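Local structure of probable acrylyl-CoA reductase AcuI (1O89) at residues 150-161 with 295-306; 217-225 with 243-251. The protein probably catalyses the NADPH-dependent reduction of acrylyl-CoA to propanoyl-CoA, working as a homodimer of the zinc-containing alcohol dehydrogenase family. All coordinates share one frame; numbering follows the deposited sequence.

Interaction 1. Residues 150-161 with 295-306; sequences FTAMLCVMALED and RRAQAWQRLVAD
M153 and M157 enter neighbouring holes of helix 295-306 that share A299 and R302, and the A299 methyl in turn fills a hole formed by F150, M153, L154 and M157. Helix 139-161 thus packs on helix 293-306 almost at right angles (96°), axes 9.3 Å apart; F150, R296 and W300 also touch strand 103-107, and M153 touches L187 of helix 179-190. M153 sends CG anti to its backbone N and then bends, bringing SD to 3.6 Å from R302 CB and laying CE over one face of that guanidinium. M157 folds only at chi3 (76°); its CE lies against the amide of Q298 and over one face of the R295 guanidinium. F150 CD1 lies 3.5 Å from W300 NE1, the two ring planes nearly parallel but slid apart so that they barely overlap, while F150 CZ sits 3.6 Å from R296 CG. R296 NE donates to the backbone O of T291. R302, curled at chi2 and chi3, meets E160 end-on: NH1 to OE1 at 2.9 Å and NH2 to OE2 at 3.0 Å, both nearly straight and on syn lone pairs. Its NE and NH2 share D306 OD2, whose OD1 pairs with K190. R295 NH2 binds D161 OD2 at 2.8 Å and a water that donates to L154 O. Two in-plane carboxylate partners should fix the R302 guanidinium's rotation and probably stabilise its charge, so directional ion pairs border a sulfur-rich apolar centre.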
loop_
_atom_site.group_PDB
_atom_site.type_symbol
_atom_site.label_atom_id
_atom_site.label_comp_id
_atom_site.label_asym_id
_atom_site.label_seq_id
_atom_site.Cartn_x
_atom_site.Cartn_y
_atom_site.Cartn_z
ATOM N N PHE A 150 -14.188 -10.011 -11.399
ATOM C CA PHE A 150 -13.441 -8.849 -11.870
ATOM C C PHE A 150 -12.549 -8.303 -10.744
ATOM O O PHE A 150 -11.382 -7.977 -10.961
ATOM C CB PHE A 150 -14.423 -7.788 -12.376
ATOM C CG PHE A 150 -13.780 -6.476 -12.785
ATOM C CD1 PHE A 150 -13.018 -6.380 -13.936
ATOM C CD2 PHE A 150 -13.992 -5.331 -12.047
ATOM C CE1 PHE A 150 -12.437 -5.162 -14.325
ATOM C CE2 PHE A 150 -13.407 -4.105 -12.431
ATOM C CZ PHE A 150 -12.640 -4.031 -13.567
ATOM N N THR A 151 -13.110 -8.223 -9.538
ATOM C CA THR A 151 -12.384 -7.729 -8.369
ATOM C C THR A 151 -11.249 -8.663 -8.001
ATOM O O THR A 151 -10.154 -8.220 -7.697
ATOM C CB THR A 151 -13.336 -7.621 -7.180
ATOM O OG1 THR A 151 -14.343 -6.658 -7.466
ATOM C CG2 THR A 151 -12.630 -7.102 -5.942
ATOM N N ALA A 152 -11.539 -9.969 -7.985
ATOM C CA ALA A 152 -10.520 -10.965 -7.695
ATOM C C ALA A 152 -9.339 -10.791 -8.641
ATOM O O ALA A 152 -8.187 -10.770 -8.198
ATOM C CB ALA A 152 -11.076 -12.352 -7.797
ATOM N N MET A 153 -9.615 -10.627 -9.931
ATOM C CA MET A 153 -8.531 -10.496 -10.897
ATOM C C MET A 153 -7.703 -9.257 -10.622
ATOM O O MET A 153 -6.490 -9.315 -10.676
ATOM C CB MET A 153 -9.050 -10.450 -12.330
ATOM C CG MET A 153 -7.957 -10.609 -13.382
ATOM S SD MET A 153 -7.326 -12.301 -13.547
ATOM C CE MET A 153 -5.755 -12.109 -12.857
ATOM N N LEU A 154 -8.353 -8.142 -10.318
ATOM C CA LEU A 154 -7.628 -6.919 -10.001
ATOM C C LEU A 154 -6.761 -7.107 -8.769
ATOM O O LEU A 154 -5.696 -6.505 -8.671
ATOM C CB LEU A 154 -8.581 -5.730 -9.821
ATOM C CG LEU A 154 -9.242 -5.210 -11.118
ATOM C CD1 LEU A 154 -10.445 -4.388 -10.790
ATOM C CD2 LEU A 154 -8.274 -4.353 -11.928
ATOM N N CYS A 155 -7.220 -7.914 -7.813
ATOM C CA CYS A 155 -6.399 -8.216 -6.637
ATOM C C CYS A 155 -5.166 -9.013 -7.029
ATOM O O CYS A 155 -4.074 -8.735 -6.550
ATOM C CB CYS A 155 -7.183 -8.967 -5.573
ATOM S SG CYS A 155 -8.450 -7.947 -4.801
ATOM N N VAL A 156 -5.344 -9.989 -7.907
ATOM C CA VAL A 156 -4.241 -10.840 -8.342
ATOM C C VAL A 156 -3.226 -9.988 -9.094
ATOM O O VAL A 156 -2.018 -10.098 -8.870
ATOM C CB VAL A 156 -4.729 -11.989 -9.216
ATOM C CG1 VAL A 156 -3.567 -12.675 -9.925
ATOM C CG2 VAL A 156 -5.525 -12.985 -8.368
ATOM N N MET A 157 -3.725 -9.100 -9.943
ATOM C CA MET A 157 -2.860 -8.200 -10.704
ATOM C C MET A 157 -2.070 -7.260 -9.778
ATOM O O MET A 157 -0.944 -6.898 -10.094
ATOM C CB MET A 157 -3.693 -7.382 -11.693
ATOM C CG MET A 157 -4.140 -8.164 -12.881
ATOM S SD MET A 157 -5.576 -7.503 -13.705
ATOM C CE MET A 157 -4.904 -6.135 -14.577
ATOM N N ALA A 158 -2.677 -6.856 -8.661
ATOM C CA ALA A 158 -2.010 -6.024 -7.673
ATOM C C ALA A 158 -0.837 -6.760 -7.066
ATOM O O ALA A 158 0.227 -6.177 -6.901
ATOM C CB ALA A 158 -2.958 -5.606 -6.581
ATOM N N LEU A 159 -1.038 -8.035 -6.733
ATOM C CA LEU A 159 0.036 -8.847 -6.176
ATOM C C LEU A 159 1.200 -8.926 -7.135
ATOM O O LEU A 159 2.335 -8.764 -6.713
ATOM C CB LEU A 159 -0.432 -10.261 -5.838
ATOM C CG LEU A 159 -1.538 -10.391 -4.796
ATOM C CD1 LEU A 159 -1.770 -11.836 -4.486
ATOM C CD2 LEU A 159 -1.193 -9.618 -3.551
ATOM N N GLU A 160 0.907 -9.164 -8.415
ATOM C CA GLU A 160 1.911 -9.179 -9.487
ATOM C C GLU A 160 2.639 -7.852 -9.692
ATOM O O GLU A 160 3.834 -7.854 -9.979
ATOM C CB GLU A 160 1.277 -9.575 -10.813
ATOM C CG GLU A 160 0.713 -10.983 -10.826
ATOM C CD GLU A 160 -0.093 -11.301 -12.071
ATOM O OE1 GLU A 160 -0.435 -10.374 -12.824
ATOM O OE2 GLU A 160 -0.365 -12.494 -12.302
ATOM N N ASP A 161 1.937 -6.724 -9.553
ATOM C CA ASP A 161 2.557 -5.404 -9.685
ATOM C C ASP A 161 3.518 -5.189 -8.535
ATOM O O ASP A 161 4.429 -4.384 -8.638
ATOM C CB ASP A 161 1.544 -4.258 -9.597
ATOM C CG ASP A 161 0.601 -4.170 -10.777
ATOM O OD1 ASP A 161 0.922 -4.652 -11.878
ATOM O OD2 ASP A 161 -0.491 -3.559 -10.662
ATOM N N ARG A 295 -7.107 -0.546 -17.657
ATOM C CA ARG A 295 -6.973 -1.536 -16.586
ATOM C C ARG A 295 -8.124 -2.555 -16.590
ATOM O O ARG A 295 -7.929 -3.748 -16.351
ATOM C CB ARG A 295 -6.946 -0.815 -15.230
ATOM C CG ARG A 295 -5.784 -1.190 -14.341
ATOM C CD ARG A 295 -5.787 -2.625 -13.936
ATOM N NE ARG A 295 -5.057 -2.872 -12.695
ATOM C CZ ARG A 295 -3.752 -3.127 -12.608
ATOM N NH1 ARG A 295 -2.975 -3.139 -13.684
ATOM N NH2 ARG A 295 -3.214 -3.368 -11.432
ATOM N N ARG A 296 -9.323 -2.059 -16.874
ATOM C CA ARG A 296 -10.549 -2.837 -16.800
ATOM C C ARG A 296 -10.575 -3.891 -17.889
ATOM O O ARG A 296 -10.855 -5.051 -17.614
ATOM C CB ARG A 296 -11.746 -1.891 -16.958
ATOM C CG ARG A 296 -13.108 -2.506 -16.808
ATOM C CD ARG A 296 -14.225 -1.482 -16.865
ATOM N NE ARG A 296 -14.233 -0.573 -15.720
ATOM C CZ ARG A 296 -14.955 -0.738 -14.609
ATOM N NH1 ARG A 296 -15.755 -1.790 -14.461
ATOM N NH2 ARG A 296 -14.902 0.166 -13.638
ATOM N N ALA A 297 -10.292 -3.477 -19.122
ATOM C CA ALA A 297 -10.225 -4.394 -20.261
ATOM C C ALA A 297 -9.114 -5.419 -20.022
ATOM O O ALA A 297 -9.288 -6.607 -20.285
ATOM C CB ALA A 297 -9.974 -3.640 -21.536
ATOM N N GLN A 298 -7.986 -4.946 -19.496
ATOM C CA GLN A 298 -6.870 -5.817 -19.192
ATOM C C GLN A 298 -7.286 -6.938 -18.231
ATOM O O GLN A 298 -6.892 -8.082 -18.410
ATOM C CB GLN A 298 -5.713 -5.002 -18.636
ATOM C CG GLN A 298 -4.504 -5.819 -18.210
ATOM C CD GLN A 298 -3.400 -4.961 -17.607
ATOM O OE1 GLN A 298 -2.267 -5.428 -17.456
ATOM N NE2 GLN A 298 -3.719 -3.707 -17.273
ATOM N N ALA A 299 -8.109 -6.616 -17.242
ATOM C CA ALA A 299 -8.520 -7.593 -16.247
ATOM C C ALA A 299 -9.436 -8.636 -16.844
ATOM O O ALA A 299 -9.363 -9.806 -16.453
ATOM C CB ALA A 299 -9.210 -6.926 -15.054
ATOM N N TRP A 300 -10.318 -8.217 -17.744
ATOM C CA TRP A 300 -11.244 -9.155 -18.361
ATOM C C TRP A 300 -10.494 -10.120 -19.260
ATOM O O TRP A 300 -10.853 -11.288 -19.329
ATOM C CB TRP A 300 -12.368 -8.445 -19.132
ATOM C CG TRP A 300 -13.461 -7.992 -18.215
ATOM C CD1 TRP A 300 -13.676 -6.729 -17.774
ATOM C CD2 TRP A 300 -14.451 -8.813 -17.583
ATOM N NE1 TRP A 300 -14.747 -6.699 -16.918
ATOM C CE2 TRP A 300 -15.241 -7.968 -16.778
ATOM C CE3 TRP A 300 -14.769 -10.180 -17.638
ATOM C CZ2 TRP A 300 -16.321 -8.432 -16.033
ATOM C CZ3 TRP A 300 -15.837 -10.646 -16.897
ATOM C CH2 TRP A 300 -16.607 -9.770 -16.102
ATOM N N GLN A 301 -9.473 -9.633 -19.959
ATOM C CA GLN A 301 -8.642 -10.488 -20.806
ATOM C C GLN A 301 -7.917 -11.536 -19.952
ATOM O O GLN A 301 -7.831 -12.702 -20.321
ATOM C CB GLN A 301 -7.616 -9.642 -21.563
ATOM C CG GLN A 301 -7.016 -10.331 -22.750
ATOM C CD GLN A 301 -5.539 -10.666 -22.583
ATOM O OE1 GLN A 301 -5.078 -11.020 -21.479
ATOM N NE2 GLN A 301 -4.794 -10.582 -23.690
ATOM N N ARG A 302 -7.411 -11.097 -18.805
ATOM C CA ARG A 302 -6.714 -11.968 -17.867
ATOM C C ARG A 302 -7.635 -13.057 -17.290
ATOM O O ARG A 302 -7.203 -14.200 -17.107
ATOM C CB ARG A 302 -6.092 -11.138 -16.734
ATOM C CG ARG A 302 -4.802 -10.396 -17.136
ATOM C CD ARG A 302 -3.658 -11.310 -17.518
ATOM N NE ARG A 302 -3.346 -12.228 -16.426
ATOM C CZ ARG A 302 -2.544 -11.944 -15.400
ATOM N NH1 ARG A 302 -1.914 -10.768 -15.314
ATOM N NH2 ARG A 302 -2.351 -12.856 -14.455
ATOM N N LEU A 303 -8.898 -12.709 -17.030
ATOM C CA LEU A 303 -9.877 -13.677 -16.528
ATOM C C LEU A 303 -10.131 -14.799 -17.527
ATOM O O LEU A 303 -10.337 -15.942 -17.143
ATOM C CB LEU A 303 -11.194 -12.980 -16.203
ATOM C CG LEU A 303 -11.177 -12.232 -14.883
ATOM C CD1 LEU A 303 -12.195 -11.102 -14.890
ATOM C CD2 LEU A 303 -11.435 -13.198 -13.760
ATOM N N VAL A 304 -10.128 -14.476 -18.810
ATOM C CA VAL A 304 -10.339 -15.484 -19.829
ATOM C C VAL A 304 -9.163 -16.460 -19.883
ATOM O O VAL A 304 -9.365 -17.656 -20.002
ATOM C CB VAL A 304 -10.547 -14.850 -21.208
ATOM C CG1 VAL A 304 -10.561 -15.915 -22.285
ATOM C CG2 VAL A 304 -11.837 -14.080 -21.217
ATOM N N ALA A 305 -7.944 -15.936 -19.782
ATOM C CA ALA A 305 -6.748 -16.765 -19.840
ATOM C C ALA A 305 -6.501 -17.594 -18.574
ATOM O O ALA A 305 -5.915 -18.667 -18.663
ATOM C CB ALA A 305 -5.522 -15.906 -20.160
ATOM N N ASP A 306 -6.954 -17.121 -17.410
ATOM C CA ASP A 306 -6.560 -17.728 -16.131
ATOM C C ASP A 306 -7.654 -18.406 -15.323
ATOM O O ASP A 306 -7.358 -19.066 -14.323
ATOM C CB ASP A 306 -5.918 -16.682 -15.230
ATOM C CG ASP A 306 -4.676 -16.086 -15.827
ATOM O OD1 ASP A 306 -4.015 -16.729 -16.686
ATOM O OD2 ASP A 306 -4.294 -14.960 -15.480
HETATM O O HOH W 1 -5.268 -3.858 -9.305
#

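Interaction 2. Residues 217-225 with 243-251; sequences LPRDEFAES and KVLAKVLAQ
F222, K247 and V244 join the turn after strand 213-218 to helix 242-250 in the Rossmann-type nucleotide-binding domain. F222 follows the short 3-10 segment 219-221, and the CD2-CE2 side of its ring passes K247, V248 and Q251. Its CB lies 3.9 Å from V244 CG2, and CD2 is 3.9 Å from K247 CG and also near V248 CG2. CE2 approaches Q251 OE1, the ring and amide planes almost perpendicular (89°); that oxygen accepts a hydrogen bond from W233 NE1. V244 also receives the backbone of F222: CG2 is 3.2 Å from F222 O, and the same carbonyl takes a CA-H...O contact from V244 CA. V244 CG2 also meets R219 CG at 3.8 Å, touching the aliphatic part of an NADP(+)-binding arginine. K247 leaves the helix with CG anti to the backbone N (chi1 179°), then bends at chi2 and chi3 to run past the backbone carbonyls of E221 and E224, CE 3.2 Å from E221 O. NZ forms a salt bridge with E229 and stays near E224 O, while the methylenes pack on F222 and S225. There S225 CB rests 3.5 Å from K247 CD.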
loop_
_atom_site.group_PDB
_atom_site.type_symbol
_atom_site.label_atom_id
_atom_site.label_comp_id
_atom_site.label_asym_id
_atom_site.label_seq_id
_atom_site.Cartn_x
_atom_site.Cartn_y
_atom_site.Cartn_z
ATOM N N LEU A 217 -7.901 -22.101 7.240
ATOM C CA LEU A 217 -7.893 -21.627 8.616
ATOM C C LEU A 217 -9.243 -20.997 8.995
ATOM O O LEU A 217 -9.920 -20.429 8.140
ATOM C CB LEU A 217 -6.768 -20.596 8.773
ATOM C CG LEU A 217 -5.402 -21.030 8.226
ATOM C CD1 LEU A 217 -4.368 -19.950 8.433
ATOM C CD2 LEU A 217 -4.956 -22.333 8.873
ATOM N N PRO A 218 -9.641 -21.089 10.267
ATOM C CA PRO A 218 -10.837 -20.377 10.743
ATOM C C PRO A 218 -10.624 -18.861 10.890
ATOM O O PRO A 218 -9.517 -18.416 11.207
ATOM C CB PRO A 218 -11.124 -21.029 12.107
ATOM C CG PRO A 218 -9.825 -21.604 12.561
ATOM C CD PRO A 218 -9.010 -21.887 11.332
ATOM N N ARG A 219 -11.683 -18.085 10.660
ATOM C CA ARG A 219 -11.621 -16.626 10.781
ATOM C C ARG A 219 -11.388 -16.174 12.223
ATOM O O ARG A 219 -10.917 -15.055 12.446
ATOM C CB ARG A 219 -12.909 -15.979 10.248
ATOM C CG ARG A 219 -12.803 -14.459 9.952
ATOM C CD ARG A 219 -14.004 -13.637 10.453
ATOM N NE ARG A 219 -13.770 -13.006 11.759
ATOM C CZ ARG A 219 -14.293 -13.394 12.937
ATOM N NH1 ARG A 219 -15.104 -14.446 13.040
ATOM N NH2 ARG A 219 -13.992 -12.713 14.039
ATOM N N ASP A 220 -11.719 -17.045 13.182
ATOM C CA ASP A 220 -11.574 -16.755 14.611
ATOM C C ASP A 220 -10.121 -16.549 15.045
ATOM O O ASP A 220 -9.866 -15.845 16.025
ATOM C CB ASP A 220 -12.211 -17.874 15.455
ATOM C CG ASP A 220 -13.721 -17.935 15.298
ATOM O OD1 ASP A 220 -14.281 -17.045 14.620
ATOM O OD2 ASP A 220 -14.439 -18.830 15.805
ATOM N N GLU A 221 -9.181 -17.160 14.317
ATOM C CA GLU A 221 -7.748 -17.028 14.600
ATOM C C GLU A 221 -7.182 -15.708 14.077
ATOM O O GLU A 221 -6.055 -15.345 14.405
ATOM C CB GLU A 221 -6.959 -18.182 13.969
ATOM C CG GLU A 221 -7.115 -19.533 14.651
ATOM C CD GLU A 221 -6.507 -20.680 13.851
ATOM O OE1 GLU A 221 -5.844 -20.410 12.823
ATOM O OE2 GLU A 221 -6.694 -21.854 14.251
ATOM N N PHE A 222 -7.958 -15.008 13.256
ATOM C CA PHE A 222 -7.545 -13.738 12.670
ATOM C C PHE A 222 -8.265 -12.573 13.343
ATOM O O PHE A 222 -9.044 -11.859 12.714
ATOM C CB PHE A 222 -7.811 -13.758 11.160
ATOM C CG PHE A 222 -6.902 -14.684 10.410
ATOM C CD1 PHE A 222 -7.164 -16.041 10.367
ATOM C CD2 PHE A 222 -5.772 -14.198 9.776
ATOM C CE1 PHE A 222 -6.320 -16.903 9.694
ATOM C CE2 PHE A 222 -4.923 -15.048 9.088
ATOM C CZ PHE A 222 -5.194 -16.404 9.049
ATOM N N ALA A 223 -7.998 -12.399 14.636
ATOM C CA ALA A 223 -8.638 -11.356 15.435
ATOM C C ALA A 223 -7.571 -10.408 15.989
ATOM O O ALA A 223 -6.916 -9.700 15.216
ATOM C CB ALA A 223 -9.476 -11.979 16.540
ATOM N N GLU A 224 -7.370 -10.392 17.299
ATOM C CA GLU A 224 -6.376 -9.500 17.880
ATOM C C GLU A 224 -4.998 -9.879 17.330
ATOM O O GLU A 224 -4.747 -11.038 16.958
ATOM C CB GLU A 224 -6.396 -9.530 19.426
ATOM C CG GLU A 224 -6.522 -8.152 20.086
ATOM C CD GLU A 224 -5.591 -7.959 21.279
ATOM O OE1 GLU A 224 -4.398 -7.636 21.074
ATOM O OE2 GLU A 224 -6.052 -8.115 22.433
ATOM N N SER A 225 -4.137 -8.876 17.233
ATOM C CA SER A 225 -2.791 -9.064 16.738
ATOM C C SER A 225 -1.853 -8.064 17.397
ATOM O O SER A 225 -2.249 -6.949 17.746
ATOM C CB SER A 225 -2.775 -8.870 15.222
ATOM O OG SER A 225 -2.673 -7.498 14.891
ATOM N N LYS A 243 -10.250 -6.263 11.788
ATOM C CA LYS A 243 -9.193 -6.939 12.529
ATOM C C LYS A 243 -8.510 -8.048 11.720
ATOM O O LYS A 243 -7.334 -8.315 11.930
ATOM C CB LYS A 243 -9.743 -7.516 13.844
ATOM C CG LYS A 243 -9.975 -6.470 14.931
ATOM C CD LYS A 243 -10.997 -6.923 15.983
ATOM C CE LYS A 243 -11.072 -5.954 17.177
ATOM N NZ LYS A 243 -10.216 -4.721 17.013
ATOM N N VAL A 244 -9.238 -8.699 10.815
ATOM C CA VAL A 244 -8.647 -9.760 9.986
ATOM C C VAL A 244 -7.558 -9.201 9.089
ATOM O O VAL A 244 -6.514 -9.821 8.917
ATOM C CB VAL A 244 -9.695 -10.474 9.102
ATOM C CG1 VAL A 244 -9.008 -11.332 8.003
ATOM C CG2 VAL A 244 -10.610 -11.324 9.946
ATOM N N LEU A 245 -7.819 -8.030 8.520
ATOM C CA LEU A 245 -6.854 -7.337 7.685
ATOM C C LEU A 245 -5.654 -6.903 8.532
ATOM O O LEU A 245 -4.520 -7.006 8.093
ATOM C CB LEU A 245 -7.499 -6.120 7.011
ATOM C CG LEU A 245 -6.579 -5.199 6.174
ATOM C CD1 LEU A 245 -5.796 -5.979 5.101
ATOM C CD2 LEU A 245 -7.377 -4.080 5.514
ATOM N N ALA A 246 -5.917 -6.408 9.735
ATOM C CA ALA A 246 -4.844 -5.981 10.645
ATOM C C ALA A 246 -3.909 -7.154 10.976
ATOM O O ALA A 246 -2.693 -7.009 10.937
ATOM C CB ALA A 246 -5.430 -5.361 11.942
ATOM N N LYS A 247 -4.475 -8.321 11.258
ATOM C CA LYS A 247 -3.676 -9.504 11.582
ATOM C C LYS A 247 -2.788 -9.905 10.400
ATOM O O LYS A 247 -1.592 -10.133 10.569
ATOM C CB LYS A 247 -4.596 -10.660 11.980
ATOM C CG LYS A 247 -3.879 -11.973 12.320
ATOM C CD LYS A 247 -3.388 -12.000 13.739
ATOM C CE LYS A 247 -3.488 -13.391 14.335
ATOM N NZ LYS A 247 -2.652 -13.494 15.523
ATOM N N VAL A 248 -3.383 -9.980 9.218
ATOM C CA VAL A 248 -2.694 -10.388 7.996
ATOM C C VAL A 248 -1.494 -9.485 7.703
ATOM O O VAL A 248 -0.446 -9.962 7.279
ATOM C CB VAL A 248 -3.658 -10.356 6.783
ATOM C CG1 VAL A 248 -2.901 -10.458 5.451
ATOM C CG2 VAL A 248 -4.706 -11.456 6.879
ATOM N N LEU A 249 -1.662 -8.184 7.929
ATOM C CA LEU A 249 -0.592 -7.215 7.718
ATOM C C LEU A 249 0.596 -7.453 8.644
ATOM O O LEU A 249 1.732 -7.360 8.219
ATOM C CB LEU A 249 -1.108 -5.786 7.908
ATOM C CG LEU A 249 -1.885 -5.194 6.734
ATOM C CD1 LEU A 249 -2.674 -3.988 7.208
ATOM C CD2 LEU A 249 -0.955 -4.831 5.571
ATOM N N ALA A 250 0.321 -7.756 9.911
ATOM C CA ALA A 250 1.368 -8.046 10.880
ATOM C C ALA A 250 2.064 -9.387 10.600
ATOM O O ALA A 250 3.156 -9.637 11.112
ATOM C CB ALA A 250 0.798 -8.032 12.271
ATOM N N GLN A 251 1.438 -10.226 9.772
ATOM C CA GLN A 251 1.993 -11.526 9.364
ATOM C C GLN A 251 2.683 -11.505 7.993
ATOM O O GLN A 251 3.204 -12.521 7.560
ATOM C CB GLN A 251 0.886 -12.591 9.325
ATOM C CG GLN A 251 0.346 -12.999 10.673
ATOM C CD GLN A 251 -0.802 -13.993 10.570
ATOM O OE1 GLN A 251 -1.599 -13.966 9.615
ATOM N NE2 GLN A 251 -0.908 -14.849 11.555
#

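The two contacts lie apart, their centres 25 Å from each other and their nearest atoms about 9 Å. The residues of interaction 2 all fall between the two helices of interaction 1 in sequence. Interaction 2 sits within the nucleotide-binding domain, whereas interaction 1 also faces strand 103-107. Each borders a different part of the NADP(+) site. In interaction 1 the side chain of F150 is about 4 Å from that of S288 and about 8 Å from that of V180; interaction 2 contains R219, whose side chain is about 4 Å from G200. Strand 233-238 lies between helices 139-161 and 242-250: I237 touches C155, V156 and L159, while D238 and A236 touch V244 and V248.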